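Local coordinates for 3-oxoacyl-(acyl-carrier protein) synthase II (Thermus thermophilus, PDB 1J3N) that probably catalyses the condensation step of fatty acid elongation, extending an acyl chain with malonyl-acyl-carrier protein to give 3-oxoacyl-acyl-carrier protein, at residues V4-L9 with A350-L355; V98-G103 with A142-R147; G169-M174 with D181-G186; R173-G178 with L238-H243. One frame throughout, in Å; residues are numbered along the deposited sequence.

In the fold
All four contacts set a helix against one mixed sheet of the thiolase-type fold. Contacts 3 and 4 share helix 163-176, and their centres lie about 7 Å apart; their strands 182-189 and 232-240 are neighbours. Contact 2, about 11 Å from contact 3 between centres, adds strand 98-103, with Leu101 N hydrogen-bonded to Leu184 O at 2.9 Å. Contact 1 brings in strand 4-13 and, from the C-terminal half, helix 343-357; its centre is about 20 Å from that of contact 2, but Val4 CB touches Leu172 CD1 of contact 3 at 3.6 Å. In relatives the nucleophilic cysteine lies at the N-terminal end of the helix used by contacts 3 and 4.

Contact 1: V4-L9 with A350-L355; sequences VVVTGL and ATVQAL
Gln353, whose CG touches CD1 of Leu9 at 4.0 Å, has its carboxamide gripped at both ends: OE1 is hydrogen-bonded to NE2 of Gln26, and NE2 to the backbone O of Gln19. Both partners lie on helix 19-28, and together they are likely to fix the rotation of the amide, so the buried polar end is satisfied away from the strand while the aliphatic root serves as a packing surface. With CG anti to the carbonyl carbon (chi1 -65°), Gln353 lays this methylene against the end of Leu9. Leu9 CD2, the other branch, lies 4.4 Å from Val352 CG1, so the leucine fork meets two successive residues of the helix. Val352 CG2 in turn faces Val6 CG2 at 4.3 Å. These are loose van der Waals contacts, and no hydrogen bond crosses between 4-9 and 350-355. Helix 343-357 of the C-terminal half probably belongs to the central helices buried between the sheet layers of the thiolase-type fold; it packs on strand 4-13, the axes of segments 4-9 and 350-355 approaching to 10.4 Å at 118°. Val6 and Leu9 can both face the helix, although three residues apart, because the backbone leaves the extended form at Thr7 (psi -1°). Phe405 of strand 399-406 touches both Val6 and Val352, and Tyr252 does the same for Leu9 and Val352.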
loop_
_atom_site.group_PDB
_atom_site.type_symbol
_atom_site.label_atom_id
_atom_site.label_comp_id
_atom_site.label_asym_id
_atom_site.label_seq_id
_atom_site.Cartn_x
_atom_site.Cartn_y
_atom_site.Cartn_z
ATOM N N VAL A 4 13.991 11.734 13.580
ATOM C CA VAL A 4 13.465 12.030 12.262
ATOM C C VAL A 4 12.666 13.314 12.398
ATOM O O VAL A 4 11.755 13.407 13.231
ATOM C CB VAL A 4 12.554 10.889 11.758
ATOM C CG1 VAL A 4 11.934 11.278 10.422
ATOM C CG2 VAL A 4 13.364 9.596 11.621
ATOM N N VAL A 5 13.028 14.313 11.600
ATOM C CA VAL A 5 12.349 15.594 11.646
ATOM C C VAL A 5 11.729 15.992 10.310
ATOM O O VAL A 5 12.181 15.574 9.242
ATOM C CB VAL A 5 13.311 16.715 12.094
ATOM C CG1 VAL A 5 13.788 16.456 13.514
ATOM C CG2 VAL A 5 14.487 16.806 11.133
ATOM N N VAL A 6 10.686 16.809 10.400
ATOM C CA VAL A 6 9.944 17.322 9.246
ATOM C C VAL A 6 10.603 18.639 8.824
ATOM O O VAL A 6 10.661 19.579 9.611
ATOM C CB VAL A 6 8.463 17.593 9.635
ATOM C CG1 VAL A 6 7.685 18.143 8.444
ATOM C CG2 VAL A 6 7.823 16.317 10.153
ATOM N N THR A 7 11.085 18.702 7.585
ATOM C CA THR A 7 11.758 19.897 7.089
ATOM C C THR A 7 11.120 20.498 5.843
ATOM O O THR A 7 11.599 21.507 5.320
ATOM C CB THR A 7 13.226 19.588 6.758
ATOM O OG1 THR A 7 13.280 18.612 5.707
ATOM C CG2 THR A 7 13.950 19.047 7.991
ATOM N N GLY A 8 10.057 19.871 5.357
ATOM C CA GLY A 8 9.388 20.377 4.174
ATOM C C GLY A 8 7.910 20.054 4.185
ATOM O O GLY A 8 7.521 18.939 4.511
ATOM N N LEU A 9 7.082 21.033 3.837
ATOM C CA LEU A 9 5.649 20.829 3.802
ATOM C C LEU A 9 5.112 21.206 2.425
ATOM O O LEU A 9 5.193 22.364 2.008
ATOM C CB LEU A 9 4.965 21.677 4.884
ATOM C CG LEU A 9 5.440 21.450 6.327
ATOM C CD1 LEU A 9 4.872 22.528 7.230
ATOM C CD2 LEU A 9 5.021 20.064 6.815
ATOM N N ALA A 350 -1.017 20.224 8.968
ATOM C CA ALA A 350 -1.703 21.160 9.846
ATOM C C ALA A 350 -1.220 20.968 11.285
ATOM O O ALA A 350 -1.009 21.940 12.016
ATOM C CB ALA A 350 -3.220 20.941 9.765
ATOM N N THR A 351 -1.032 19.712 11.682
ATOM C CA THR A 351 -0.583 19.395 13.038
ATOM C C THR A 351 0.842 19.881 13.280
ATOM O O THR A 351 1.164 20.370 14.361
ATOM C CB THR A 351 -0.665 17.874 13.307
ATOM O OG1 THR A 351 -2.011 17.427 13.081
ATOM C CG2 THR A 351 -0.275 17.565 14.745
ATOM N N VAL A 352 1.698 19.746 12.274
ATOM C CA VAL A 352 3.074 20.210 12.393
ATOM C C VAL A 352 3.097 21.739 12.426
ATOM O O VAL A 352 3.904 22.331 13.138
ATOM C CB VAL A 352 3.942 19.707 11.205
ATOM C CG1 VAL A 352 5.260 20.455 11.151
ATOM C CG2 VAL A 352 4.197 18.225 11.358
ATOM N N GLN A 353 2.199 22.367 11.662
ATOM C CA GLN A 353 2.112 23.831 11.598
ATOM C C GLN A 353 1.644 24.430 12.926
ATOM O O GLN A 353 2.076 25.517 13.305
ATOM C CB GLN A 353 1.160 24.275 10.480
ATOM C CG GLN A 353 1.630 23.926 9.069
ATOM C CD GLN A 353 0.696 24.447 7.985
ATOM O OE1 GLN A 353 -0.522 24.279 8.065
ATOM N NE2 GLN A 353 1.271 25.063 6.952
ATOM N N ALA A 354 0.757 23.727 13.625
ATOM C CA ALA A 354 0.259 24.206 14.911
ATOM C C ALA A 354 1.378 24.205 15.960
ATOM O O ALA A 354 1.425 25.086 16.812
ATOM C CB ALA A 354 -0.899 23.346 15.388
ATOM N N LEU A 355 2.263 23.211 15.901
ATOM C CA LEU A 355 3.376 23.124 16.849
ATOM C C LEU A 355 4.413 24.201 16.563
ATOM O O LEU A 355 4.868 24.908 17.463
ATOM C CB LEU A 355 4.059 21.756 16.756
ATOM C CG LEU A 355 3.338 20.511 17.276
ATOM C CD1 LEU A 355 4.143 19.276 16.909
ATOM C CD2 LEU A 355 3.166 20.602 18.777
#

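Contact 2: V98-G103 with A142-R147; sequences VGTLVG and AHIAMR
Thr100 and Val102 of strand 98-103 meet Ile144 and Ala145 of helix 139-148, a helix-on-sheet layer of the thiolase-type fold. The helix runs nearly antiparallel to the strand (151° between the segment axes), on the face away from helix 163-176, which Leu101 touches from the other side. Apolar contacts dominate. Ile144 spreads its two branches over the strand: the end of the longer one, CD1, presses on Val102 CG2 at 3.5 Å, the side chains crossing at about a right angle. Its CG2 branch lies 3.7 Å from Thr100 CG2, and here the two side chains run past each other in opposite directions. The torsion of Ile144 explains this division, since with CG1 anti to the carbonyl carbon (chi1 -71°) CG2 falls anti to the backbone N, and the branches diverge toward two residues, i and i+2, on the same face of the strand. The polar groups find their partners outside the two segments, and no hydrogen bond passes between them. The hydroxyl of Thr100 is bonded to Ser154 OG, and Ser141 OG bonds Val102 N. His143 and Met146 pack on Ile267 and His266 of the second subunit, while Ala145 is shared between the strand and Ala262 of that subunit. On the strand side, Ala145 CB rests 3.9 Å from Thr100 OG1, while Thr100 CG2 stands 4.0 Å from Ala145 N.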
loop_
_atom_site.group_PDB
_atom_site.type_symbol
_atom_site.label_atom_id
_atom_site.label_comp_id
_atom_site.label_asym_id
_atom_site.label_seq_id
_atom_site.Cartn_x
_atom_site.Cartn_y
_atom_site.Cartn_z
ATOM N N VAL A 98 17.530 8.860 -0.882
ATOM C CA VAL A 98 16.230 9.508 -0.851
ATOM C C VAL A 98 15.151 8.521 -1.259
ATOM O O VAL A 98 15.200 7.946 -2.347
ATOM C CB VAL A 98 16.160 10.715 -1.797
ATOM C CG1 VAL A 98 14.761 11.321 -1.748
ATOM C CG2 VAL A 98 17.190 11.755 -1.387
ATOM N N GLY A 99 14.181 8.334 -0.371
ATOM C CA GLY A 99 13.092 7.419 -0.646
ATOM C C GLY A 99 11.813 8.168 -0.949
ATOM O O GLY A 99 11.719 9.385 -0.741
ATOM N N THR A 100 10.826 7.433 -1.449
ATOM C CA THR A 100 9.533 7.997 -1.798
ATOM C C THR A 100 8.437 7.068 -1.275
ATOM O O THR A 100 8.539 5.843 -1.392
ATOM C CB THR A 100 9.397 8.158 -3.334
ATOM O OG1 THR A 100 9.690 6.918 -3.971
ATOM C CG2 THR A 100 10.364 9.198 -3.863
ATOM N N LEU A 101 7.397 7.651 -0.685
ATOM C CA LEU A 101 6.301 6.866 -0.141
ATOM C C LEU A 101 5.032 7.710 -0.057
ATOM O O LEU A 101 4.668 8.211 1.010
ATOM C CB LEU A 101 6.667 6.336 1.250
ATOM C CG LEU A 101 6.258 4.879 1.555
ATOM C CD1 LEU A 101 6.620 4.535 2.998
ATOM C CD2 LEU A 101 4.769 4.686 1.332
ATOM N N VAL A 102 4.369 7.873 -1.192
ATOM C CA VAL A 102 3.135 8.645 -1.248
ATOM C C VAL A 102 2.017 7.657 -1.530
ATOM O O VAL A 102 1.994 7.013 -2.582
ATOM C CB VAL A 102 3.194 9.707 -2.351
ATOM C CG1 VAL A 102 1.909 10.532 -2.355
ATOM C CG2 VAL A 102 4.390 10.620 -2.112
ATOM N N GLY A 103 1.112 7.509 -0.570
ATOM C CA GLY A 103 0.021 6.571 -0.751
ATOM C C GLY A 103 -1.224 7.224 -1.314
ATOM O O GLY A 103 -1.264 8.439 -1.521
ATOM N N ALA A 142 6.276 6.203 -7.718
ATOM C CA ALA A 142 7.101 5.947 -8.892
ATOM C C ALA A 142 7.398 7.201 -9.705
ATOM O O ALA A 142 8.539 7.428 -10.112
ATOM C CB ALA A 142 6.426 4.909 -9.785
ATOM N N HIS A 143 6.376 8.010 -9.963
ATOM C CA HIS A 143 6.589 9.215 -10.743
ATOM C C HIS A 143 7.464 10.226 -10.037
ATOM O O HIS A 143 8.228 10.940 -10.680
ATOM C CB HIS A 143 5.250 9.840 -11.141
ATOM C CG HIS A 143 4.726 9.322 -12.439
ATOM N ND1 HIS A 143 5.350 9.582 -13.642
ATOM C CD2 HIS A 143 3.687 8.503 -12.720
ATOM C CE1 HIS A 143 4.716 8.945 -14.608
ATOM N NE2 HIS A 143 3.703 8.281 -14.076
ATOM N N ILE A 144 7.365 10.287 -8.711
ATOM C CA ILE A 144 8.191 11.219 -7.960
ATOM C C ILE A 144 9.644 10.755 -8.007
ATOM O O ILE A 144 10.560 11.564 -8.192
ATOM C CB ILE A 144 7.708 11.333 -6.494
ATOM C CG1 ILE A 144 6.373 12.099 -6.447
ATOM C CG2 ILE A 144 8.759 12.039 -5.658
ATOM C CD1 ILE A 144 5.575 11.900 -5.151
ATOM N N ALA A 145 9.853 9.450 -7.838
ATOM C CA ALA A 145 11.196 8.876 -7.880
ATOM C C ALA A 145 11.833 9.081 -9.251
ATOM O O ALA A 145 13.030 9.378 -9.356
ATOM C CB ALA A 145 11.142 7.388 -7.557
ATOM N N MET A 146 11.031 8.916 -10.299
ATOM C CA MET A 146 11.518 9.075 -11.665
ATOM C C MET A 146 11.862 10.519 -12.009
ATOM O O MET A 146 12.887 10.792 -12.637
ATOM C CB MET A 146 10.484 8.549 -12.657
ATOM C CG MET A 146 10.273 7.046 -12.579
ATOM S SD MET A 146 9.184 6.418 -13.860
ATOM C CE MET A 146 7.580 6.749 -13.170
ATOM N N ARG A 147 11.014 11.443 -11.575
ATOM C CA ARG A 147 11.225 12.852 -11.860
ATOM C C ARG A 147 12.517 13.410 -11.273
ATOM O O ARG A 147 13.200 14.207 -11.917
ATOM C CB ARG A 147 10.043 13.683 -11.343
ATOM C CG ARG A 147 10.072 15.125 -11.829
ATOM C CD ARG A 147 8.943 15.977 -11.266
ATOM N NE ARG A 147 8.891 17.262 -11.958
ATOM C CZ ARG A 147 8.175 18.312 -11.567
ATOM N NH1 ARG A 147 7.434 18.250 -10.468
ATOM N NH2 ARG A 147 8.192 19.427 -12.287
#

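Contact 3: G169-M174 with D181-G186; sequences GSALRM and DLVLAG
Ala171 points its single methyl toward the strand, where CB meets Ala185 CB at 3.6 Å and Val183 CG1 at 3.7 Å. The two strand residues lie on the same face of 182-186, and the alanine methyl fits against both. One turn further along the helix, Met174 approaches Val183 from another direction: its side chain crosses that of the valine at about a right angle, and SD lies 3.9 Å from CG2. Val183 is thus shared, its CG1 branch, anti to the backbone N (chi1 175°), serving Ala171 and its CG2 branch serving the thioether. A bend at chi3 (-84°) turns the methionine CE away from the valine, toward Leu101. Helix 163-176 leads into strand 182-189, the parallel neighbour of strand 98-103, as in a beta-alpha-beta type connection of the thiolase-type fold; segments 169-174 and 182-186 run nearly antiparallel (161°), their axes approaching to 8.5 Å. Just before the strand, Asp181 forms salt bridges with Arg2 and Arg97. With buried apolar side chains and no hydrogen bond across, the contact rests on van der Waals fit, and the small side chain of Ala171 is consistent with its CA coming within 6.4 Å of Val183 CA.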
loop_
_atom_site.group_PDB
_atom_site.type_symbol
_atom_site.label_atom_id
_atom_site.label_comp_id
_atom_site.label_asym_id
_atom_site.label_seq_id
_atom_site.Cartn_x
_atom_site.Cartn_y
_atom_site.Cartn_z
ATOM N N GLY A 169 4.269 7.298 8.816
ATOM C CA GLY A 169 4.857 6.477 9.861
ATOM C C GLY A 169 5.773 5.420 9.270
ATOM O O GLY A 169 6.781 5.053 9.868
ATOM N N SER A 170 5.430 4.926 8.087
ATOM C CA SER A 170 6.259 3.917 7.431
ATOM C C SER A 170 7.569 4.532 6.926
ATOM O O SER A 170 8.584 3.840 6.823
ATOM C CB SER A 170 5.495 3.275 6.269
ATOM O OG SER A 170 4.361 2.556 6.740
ATOM N N ALA A 171 7.535 5.823 6.598
ATOM C CA ALA A 171 8.730 6.529 6.129
ATOM C C ALA A 171 9.571 6.785 7.366
ATOM O O ALA A 171 10.796 6.746 7.317
ATOM C CB ALA A 171 8.353 7.860 5.462
ATOM N N LEU A 172 8.895 7.055 8.479
ATOM C CA LEU A 172 9.580 7.267 9.750
ATOM C C LEU A 172 10.457 6.051 10.009
ATOM O O LEU A 172 11.640 6.182 10.323
ATOM C CB LEU A 172 8.568 7.401 10.894
ATOM C CG LEU A 172 9.121 7.313 12.325
ATOM C CD1 LEU A 172 9.984 8.536 12.641
ATOM C CD2 LEU A 172 7.963 7.225 13.309
ATOM N N ARG A 173 9.868 4.867 9.863
ATOM C CA ARG A 173 10.582 3.609 10.098
ATOM C C ARG A 173 11.754 3.430 9.151
ATOM O O ARG A 173 12.828 3.014 9.552
ATOM C CB ARG A 173 9.629 2.422 9.951
ATOM C CG ARG A 173 8.514 2.403 10.973
ATOM C CD ARG A 173 9.037 2.525 12.405
ATOM N NE ARG A 173 7.964 2.303 13.372
ATOM C CZ ARG A 173 7.882 2.894 14.559
ATOM N NH1 ARG A 173 8.813 3.760 14.945
ATOM N NH2 ARG A 173 6.863 2.621 15.365
ATOM N N MET A 174 11.511 3.742 7.884
ATOM C CA MET A 174 12.502 3.655 6.830
ATOM C C MET A 174 13.763 4.451 7.196
ATOM O O MET A 174 14.887 3.996 6.968
ATOM C CB MET A 174 11.874 4.205 5.552
ATOM C CG MET A 174 12.491 3.774 4.246
ATOM S SD MET A 174 11.498 4.525 2.911
ATOM C CE MET A 174 10.186 3.356 2.749
ATOM N N ASP A 181 17.861 8.413 4.243
ATOM C CA ASP A 181 18.166 9.551 5.102
ATOM C C ASP A 181 17.121 10.640 4.953
ATOM O O ASP A 181 16.914 11.446 5.857
ATOM C CB ASP A 181 19.551 10.097 4.775
ATOM C CG ASP A 181 20.612 9.045 4.927
ATOM O OD1 ASP A 181 20.540 8.319 5.940
ATOM O OD2 ASP A 181 21.498 8.938 4.050
ATOM N N LEU A 182 16.458 10.651 3.805
ATOM C CA LEU A 182 15.418 11.632 3.539
ATOM C C LEU A 182 14.325 10.926 2.744
ATOM O O LEU A 182 14.616 10.098 1.883
ATOM C CB LEU A 182 16.009 12.805 2.746
ATOM C CG LEU A 182 15.214 14.112 2.682
ATOM C CD1 LEU A 182 16.109 15.248 2.222
ATOM C CD2 LEU A 182 14.023 13.936 1.746
ATOM N N VAL A 183 13.066 11.237 3.040
ATOM C CA VAL A 183 11.957 10.616 2.330
ATOM C C VAL A 183 10.802 11.583 2.068
ATOM O O VAL A 183 10.411 12.349 2.947
ATOM C CB VAL A 183 11.391 9.393 3.116
ATOM C CG1 VAL A 183 10.149 8.845 2.400
ATOM C CG2 VAL A 183 12.457 8.295 3.241
ATOM N N LEU A 184 10.272 11.565 0.848
ATOM C CA LEU A 184 9.119 12.404 0.532
ATOM C C LEU A 184 7.949 11.450 0.772
ATOM O O LEU A 184 7.801 10.455 0.069
ATOM C CB LEU A 184 9.146 12.871 -0.930
ATOM C CG LEU A 184 10.273 13.785 -1.432
ATOM C CD1 LEU A 184 9.990 14.160 -2.879
ATOM C CD2 LEU A 184 10.376 15.040 -0.581
ATOM N N ALA A 185 7.140 11.741 1.786
ATOM C CA ALA A 185 6.022 10.872 2.141
ATOM C C ALA A 185 4.717 11.624 2.344
ATOM O O ALA A 185 4.710 12.798 2.716
ATOM C CB ALA A 185 6.361 10.098 3.420
ATOM N N GLY A 186 3.607 10.927 2.132
ATOM C CA GLY A 186 2.318 11.560 2.319
ATOM C C GLY A 186 1.217 10.818 1.609
ATOM O O GLY A 186 1.263 9.595 1.486
#

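Contact 4: R173-G178 with L238-H243; sequences RMIQLG and LEAYEH
Ile175 CD1 lies over the flat face of a strand peptide: the methyl stands over the bond between Leu238 and Glu239, 3.6 Å from Leu238 O and 3.8 Å from Glu239 N. The same carbon lies 3.7 Å from Leu238 CB. With CG1 anti to the carbonyl carbon (chi1 -60°) and CD1 extended beyond it, the isoleucine sends its long branch to the strand while CG2 meets Ala240 CB at 3.9 Å. Replacing Ile175 by an alanine would probably open a gap over this peptide and take from Leu238 CB and Ala240 CB the methyls CD1 and CG2 that pack on them. Ala240 is the N-cap residue of helix 241-246, and Gly178, with positive phi, completes a Schellman motif after helix 163-176. No hydrogen bond crosses between the segments. His243 ND1 donates to Glu239 OE2 in a His-carboxylate hydrogen bond, on the anti side and 28° out of the carboxylate plane; Arg247 forms a salt bridge with the same oxygen, and Thr7 bonds OE1. Arg173 NH1 reaches Gln176 OE1 at 2.8 Å, on a lone pair, nearly in the guanidinium plane, and Arg173 NH2 forms a salt bridge with Glu179 of the second subunit. In this part of the thiolase-type fold Ile175 also touches Val4 of strand 4-13 and Val183 of strand 182-189, the two neighbours of strand 232-240, so the last turn of helix 163-176 spans three strands of the sheet.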
loop_
_atom_site.group_PDB
_atom_site.type_symbol
_atom_site.label_atom_id
_atom_site.label_comp_id
_atom_site.label_asym_id
_atom_site.label_seq_id
_atom_site.Cartn_x
_atom_site.Cartn_y
_atom_site.Cartn_z
ATOM N N ARG A 173 9.868 4.867 9.863
ATOM C CA ARG A 173 10.582 3.609 10.098
ATOM C C ARG A 173 11.754 3.430 9.151
ATOM O O ARG A 173 12.828 3.014 9.552
ATOM C CB ARG A 173 9.629 2.422 9.951
ATOM C CG ARG A 173 8.514 2.403 10.973
ATOM C CD ARG A 173 9.037 2.525 12.405
ATOM N NE ARG A 173 7.964 2.303 13.372
ATOM C CZ ARG A 173 7.882 2.894 14.559
ATOM N NH1 ARG A 173 8.813 3.760 14.945
ATOM N NH2 ARG A 173 6.863 2.621 15.365
ATOM N N MET A 174 11.511 3.742 7.884
ATOM C CA MET A 174 12.502 3.655 6.830
ATOM C C MET A 174 13.763 4.451 7.196
ATOM O O MET A 174 14.887 3.996 6.968
ATOM C CB MET A 174 11.874 4.205 5.552
ATOM C CG MET A 174 12.491 3.774 4.246
ATOM S SD MET A 174 11.498 4.525 2.911
ATOM C CE MET A 174 10.186 3.356 2.749
ATOM N N ILE A 175 13.585 5.648 7.746
ATOM C CA ILE A 175 14.743 6.456 8.127
ATOM C C ILE A 175 15.353 5.943 9.440
ATOM O O ILE A 175 16.569 5.842 9.561
ATOM C CB ILE A 175 14.368 7.967 8.265
ATOM C CG1 ILE A 175 13.825 8.496 6.924
ATOM C CG2 ILE A 175 15.598 8.772 8.666
ATOM C CD1 ILE A 175 13.353 9.941 6.961
ATOM N N GLN A 176 14.514 5.611 10.421
ATOM C CA GLN A 176 15.015 5.099 11.702
ATOM C C GLN A 176 15.837 3.824 11.506
ATOM O O GLN A 176 16.820 3.591 12.209
ATOM C CB GLN A 176 13.864 4.777 12.658
ATOM C CG GLN A 176 13.004 5.952 13.083
ATOM C CD GLN A 176 11.906 5.528 14.045
ATOM O OE1 GLN A 176 11.172 4.576 13.780
ATOM N NE2 GLN A 176 11.788 6.236 15.168
ATOM N N LEU A 177 15.414 3.000 10.549
ATOM C CA LEU A 177 16.074 1.735 10.239
ATOM C C LEU A 177 17.326 1.901 9.368
ATOM O O LEU A 177 18.053 0.939 9.131
ATOM C CB LEU A 177 15.082 0.793 9.536
ATOM C CG LEU A 177 13.867 0.276 10.317
ATOM C CD1 LEU A 177 12.760 -0.126 9.351
ATOM C CD2 LEU A 177 14.275 -0.904 11.186
ATOM N N GLY A 178 17.570 3.116 8.887
ATOM C CA GLY A 178 18.739 3.356 8.055
ATOM C C GLY A 178 18.588 3.024 6.576
ATOM O O GLY A 178 19.587 2.967 5.852
ATOM N N LEU A 238 10.645 14.113 5.160
ATOM C CA LEU A 238 11.081 13.564 6.444
ATOM C C LEU A 238 12.589 13.440 6.291
ATOM O O LEU A 238 13.080 13.087 5.222
ATOM C CB LEU A 238 10.449 12.201 6.720
ATOM C CG LEU A 238 8.927 12.158 6.859
ATOM C CD1 LEU A 238 8.546 10.839 7.528
ATOM C CD2 LEU A 238 8.421 13.335 7.689
ATOM N N GLU A 239 13.321 13.728 7.358
ATOM C CA GLU A 239 14.773 13.738 7.280
ATOM C C GLU A 239 15.420 13.351 8.600
ATOM O O GLU A 239 14.929 13.704 9.678
ATOM C CB GLU A 239 15.200 15.160 6.903
ATOM C CG GLU A 239 16.474 15.322 6.104
ATOM C CD GLU A 239 16.754 16.796 5.795
ATOM O OE1 GLU A 239 15.788 17.562 5.587
ATOM O OE2 GLU A 239 17.934 17.191 5.753
ATOM N N ALA A 240 16.523 12.621 8.515
ATOM C CA ALA A 240 17.251 12.228 9.710
ATOM C C ALA A 240 17.725 13.549 10.315
ATOM O O ALA A 240 18.177 14.435 9.587
ATOM C CB ALA A 240 18.443 11.354 9.332
ATOM N N TYR A 241 17.599 13.685 11.631
ATOM C CA TYR A 241 17.999 14.912 12.325
ATOM C C TYR A 241 19.404 15.380 11.956
ATOM O O TYR A 241 19.634 16.574 11.736
ATOM C CB TYR A 241 17.940 14.711 13.838
ATOM C CG TYR A 241 18.520 15.873 14.613
ATOM C CD1 TYR A 241 17.828 17.076 14.724
ATOM C CD2 TYR A 241 19.777 15.777 15.214
ATOM C CE1 TYR A 241 18.370 18.158 15.414
ATOM C CE2 TYR A 241 20.329 16.854 15.905
ATOM C CZ TYR A 241 19.620 18.041 16.001
ATOM O OH TYR A 241 20.161 19.118 16.678
ATOM N N GLU A 242 20.336 14.432 11.908
ATOM C CA GLU A 242 21.725 14.720 11.576
ATOM C C GLU A 242 21.853 15.340 10.189
ATOM O O GLU A 242 22.571 16.326 9.994
ATOM C CB GLU A 242 22.548 13.432 11.641
ATOM C CG GLU A 242 22.667 12.836 13.039
ATOM C CD GLU A 242 23.454 13.719 13.990
ATOM O OE1 GLU A 242 24.627 14.024 13.681
ATOM O OE2 GLU A 242 22.907 14.104 15.045
ATOM N N HIS A 243 21.153 14.759 9.225
ATOM C CA HIS A 243 21.201 15.268 7.863
ATOM C C HIS A 243 20.623 16.679 7.797
ATOM O O HIS A 243 21.100 17.516 7.036
ATOM C CB HIS A 243 20.433 14.328 6.929
ATOM C CG HIS A 243 20.522 14.704 5.481
ATOM N ND1 HIS A 243 19.844 15.779 4.946
ATOM C CD2 HIS A 243 21.200 14.138 4.455
ATOM C CE1 HIS A 243 20.098 15.856 3.651
ATOM N NE2 HIS A 243 20.918 14.872 3.329
#